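Local atomic coordinates of envelope glycoprotein E (Human herpesvirus 1, PDB entry 2GIY), a protein that pairs with its partner glycoprotein gI to bind the Fc part of host IgG and to drive cell-to-cell spread of the virus in epithelia. Residues R64-C69 and V174-L179. Numbering follows the deposited sequence.
Sequences RIYESC and VVEQPL
Ile65 is gripped through both its backbone polar atoms by the strand 174-176: its N donates to Val174 O (2.9 Å, 172° at the hydrogen), and its O accepts from Glu176 N at 2.8 Å. Tyr66 is the centre of an inverse gamma turn, and beyond it Glu67 N makes a weak bond to Glu176 O (3.3 Å). A water donates to the same oxygen and accepts from Ser68 N, bridging the backbone at Ser68 to the end of strand 174-176. On the face shared by Arg64 and Glu176, the glutamate chain, bent at chi2 (-57°), crosses the arginine side chain obliquely; OE2 lies 4.2 Å from Arg64 NH1, well off the guanidinium plane, so any attraction is probably electrostatic alone. Beside it Arg64 CG runs alongside Val174 CG2 at 3.6 Å. On the other face Ile65 and Val175 lie against Trp159 and His161 of strand 155-165. The extended chain of Glu67 brings OE1 to Gln177 CB (3.6 Å); OE1 also forms a salt bridge with Arg14 of the second subunit, while OE2 accepts from Trp159 NE1. This parallel pairing belongs to a small three-stranded sheet packed against the larger one in the Ig V-type C-terminal domain of the gE ectodomain, which carries the Fc-binding region.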
ATOM      1  N   ARG A  64      -9.145 -17.090  -2.083  1.00 14.75           N
ATOM      2  CA  ARG A  64      -8.648 -16.544  -0.835  1.00 15.76           C
ATOM      3  C   ARG A  64      -7.134 -16.420  -0.877  1.00 15.33           C
ATOM      4  O   ARG A  64      -6.430 -17.395  -1.130  1.00 14.21           O
ATOM      5  CB  ARG A  64      -9.088 -17.425   0.332  1.00 19.35           C
ATOM      6  CG  ARG A  64     -10.596 -17.569   0.391  1.00 22.16           C
ATOM      7  CD  ARG A  64     -11.082 -18.054   1.733  1.00 26.96           C
ATOM      8  NE  ARG A  64     -12.540 -18.145   1.748  1.00 32.29           N
ATOM      9  CZ  ARG A  64     -13.266 -18.348   2.841  1.00 34.81           C
ATOM     10  NH1 ARG A  64     -12.670 -18.482   4.018  1.00 35.89           N
ATOM     11  NH2 ARG A  64     -14.589 -18.419   2.756  1.00 36.78           N
ATOM     12  N   ILE A  65      -6.646 -15.205  -0.648  1.00 13.31           N
ATOM     13  CA  ILE A  65      -5.216 -14.929  -0.655  1.00 13.36           C
ATOM     14  C   ILE A  65      -4.707 -14.928   0.785  1.00 14.09           C
ATOM     15  O   ILE A  65      -5.159 -14.128   1.602  1.00 14.57           O
ATOM     16  CB  ILE A  65      -4.922 -13.541  -1.310  1.00 13.53           C
ATOM     17  CG1 ILE A  65      -5.396 -13.542  -2.769  1.00 14.99           C
ATOM     18  CG2 ILE A  65      -3.429 -13.230  -1.242  1.00 14.59           C
ATOM     19  CD1 ILE A  65      -5.416 -12.165  -3.422  1.00 12.26           C
ATOM     20  N   TYR A  66      -3.792 -15.842   1.097  1.00 13.44           N
ATOM     21  CA  TYR A  66      -3.222 -15.927   2.436  1.00 14.41           C
ATOM     22  C   TYR A  66      -2.038 -14.951   2.486  1.00 14.22           C
ATOM     23  O   TYR A  66      -0.907 -15.324   2.190  1.00 13.83           O
ATOM     24  CB  TYR A  66      -2.726 -17.352   2.718  1.00 14.38           C
ATOM     25  CG  TYR A  66      -3.807 -18.415   2.902  1.00 14.23           C
ATOM     26  CD1 TYR A  66      -5.159 -18.129   2.697  1.00 14.02           C
ATOM     27  CD2 TYR A  66      -3.460 -19.713   3.275  1.00 14.05           C
ATOM     28  CE1 TYR A  66      -6.145 -19.126   2.862  1.00 15.33           C
ATOM     29  CE2 TYR A  66      -4.428 -20.707   3.441  1.00 13.61           C
ATOM     30  CZ  TYR A  66      -5.759 -20.411   3.234  1.00 15.26           C
ATOM     31  OH  TYR A  66      -6.696 -21.409   3.399  1.00 18.42           O
ATOM     32  N   GLU A  67      -2.297 -13.706   2.876  1.00 16.19           N
ATOM     33  CA  GLU A  67      -1.244 -12.693   2.911  1.00 16.09           C
ATOM     34  C   GLU A  67       0.035 -13.068   3.659  1.00 15.90           C
ATOM     35  O   GLU A  67       1.133 -12.883   3.132  1.00 14.97           O
ATOM     36  CB  GLU A  67      -1.794 -11.376   3.467  1.00 18.47           C
ATOM     37  CG  GLU A  67      -0.742 -10.274   3.567  1.00 21.04           C
ATOM     38  CD  GLU A  67      -1.345  -8.924   3.893  1.00 25.76           C
ATOM     39  OE1 GLU A  67      -2.241  -8.870   4.757  1.00 28.00           O
ATOM     40  OE2 GLU A  67      -0.917  -7.916   3.290  1.00 27.98           O
ATOM     41  N   SER A  68      -0.093 -13.584   4.878  1.00 15.24           N
ATOM     42  CA  SER A  68       1.084 -13.954   5.662  1.00 16.40           C
ATOM     43  C   SER A  68       1.913 -15.012   4.949  1.00 14.95           C
ATOM     44  O   SER A  68       3.139 -15.031   5.062  1.00 15.25           O
ATOM     45  CB  SER A  68       0.672 -14.475   7.039  1.00 19.01           C
ATOM     46  OG  SER A  68      -0.086 -15.666   6.927  1.00 23.72           O
ATOM     47  N   CYS A  69       1.236 -15.892   4.217  1.00 14.89           N
ATOM     48  CA  CYS A  69       1.905 -16.957   3.482  1.00 13.62           C
ATOM     49  C   CYS A  69       2.815 -16.462   2.361  1.00 13.83           C
ATOM     50  O   CYS A  69       3.799 -17.116   2.020  1.00 14.55           O
ATOM     51  CB  CYS A  69       0.872 -17.913   2.897  1.00 14.79           C
ATOM     52  SG  CYS A  69       0.261 -19.143   4.087  1.00 17.51           S
ATOM     53  N   VAL A 174     -10.606 -12.522  -2.053  1.00 17.56           N
ATOM     54  CA  VAL A 174     -10.608 -11.939  -0.719  1.00 18.24           C
ATOM     55  C   VAL A 174      -9.253 -12.143  -0.056  1.00 17.51           C
ATOM     56  O   VAL A 174      -8.679 -13.233  -0.106  1.00 16.73           O
ATOM     57  CB  VAL A 174     -11.704 -12.564   0.170  1.00 19.05           C
ATOM     58  CG1 VAL A 174     -13.077 -12.301  -0.438  1.00 19.64           C
ATOM     59  CG2 VAL A 174     -11.467 -14.052   0.317  1.00 22.00           C
ATOM     60  N   VAL A 175      -8.738 -11.085   0.560  1.00 17.58           N
ATOM     61  CA  VAL A 175      -7.451 -11.168   1.229  1.00 18.23           C
ATOM     62  C   VAL A 175      -7.648 -11.600   2.676  1.00 20.14           C
ATOM     63  O   VAL A 175      -8.284 -10.895   3.459  1.00 22.16           O
ATOM     64  CB  VAL A 175      -6.713  -9.801   1.205  1.00 17.99           C
ATOM     65  CG1 VAL A 175      -5.333  -9.939   1.834  1.00 19.45           C
ATOM     66  CG2 VAL A 175      -6.601  -9.294  -0.227  1.00 18.64           C
ATOM     67  N   GLU A 176      -7.121 -12.775   3.018  1.00 20.92           N
ATOM     68  CA  GLU A 176      -7.210 -13.291   4.378  1.00 23.76           C
ATOM     69  C   GLU A 176      -6.017 -12.722   5.133  1.00 23.99           C
ATOM     70  O   GLU A 176      -4.867 -13.072   4.863  1.00 22.26           O
ATOM     71  CB  GLU A 176      -7.155 -14.821   4.385  1.00 25.51           C
ATOM     72  CG  GLU A 176      -8.380 -15.497   3.785  1.00 28.69           C
ATOM     73  CD  GLU A 176      -9.671 -15.088   4.472  1.00 31.37           C
ATOM     74  OE1 GLU A 176      -9.705 -15.077   5.722  1.00 31.86           O
ATOM     75  OE2 GLU A 176     -10.653 -14.784   3.762  1.00 33.47           O
ATOM     76  N   GLN A 177      -6.299 -11.843   6.083  1.00 26.76           N
ATOM     77  CA  GLN A 177      -5.248 -11.190   6.844  1.00 28.77           C
ATOM     78  C   GLN A 177      -5.342 -11.425   8.344  1.00 29.43           C
ATOM     79  O   GLN A 177      -6.413 -11.725   8.874  1.00 29.40           O
ATOM     80  CB  GLN A 177      -5.302  -9.688   6.554  1.00 31.50           C
ATOM     81  CG  GLN A 177      -6.660  -9.069   6.875  1.00 35.44           C
ATOM     82  CD  GLN A 177      -7.105  -8.033   5.855  1.00 37.20           C
ATOM     83  OE1 GLN A 177      -6.415  -7.044   5.610  1.00 37.87           O
ATOM     84  NE2 GLN A 177      -8.272  -8.255   5.259  1.00 39.03           N
ATOM     85  N   PRO A 178      -4.207 -11.311   9.051  1.00 29.81           N
ATOM     86  CA  PRO A 178      -4.248 -11.516  10.500  1.00 29.86           C
ATOM     87  C   PRO A 178      -5.039 -10.349  11.084  1.00 28.87           C
ATOM     88  O   PRO A 178      -5.384  -9.418  10.354  1.00 27.36           O
ATOM     89  CB  PRO A 178      -2.772 -11.490  10.890  1.00 30.89           C
ATOM     90  CG  PRO A 178      -2.177 -10.558   9.882  1.00 31.12           C
ATOM     91  CD  PRO A 178      -2.840 -10.993   8.600  1.00 29.82           C
ATOM     92  N   LEU A 179      -5.346 -10.396  12.375  1.00 27.59           N
ATOM     93  CA  LEU A 179      -6.100  -9.311  12.991  1.00 26.41           C
ATOM     94  C   LEU A 179      -5.332  -8.004  12.833  1.00 24.10           C
ATOM     95  O   LEU A 179      -4.101  -8.006  12.798  1.00 23.27           O
ATOM     96  CB  LEU A 179      -6.344  -9.592  14.474  1.00 27.43           C
ATOM     97  CG  LEU A 179      -7.263 -10.774  14.797  1.00 29.28           C
ATOM     98  CD1 LEU A 179      -6.552 -12.089  14.500  1.00 30.29           C
ATOM     99  CD2 LEU A 179      -7.666 -10.703  16.260  1.00 28.90           C
TER
HETATM  100  O   HOH W   1      -2.645 -13.908   6.338  1.00 24.69           O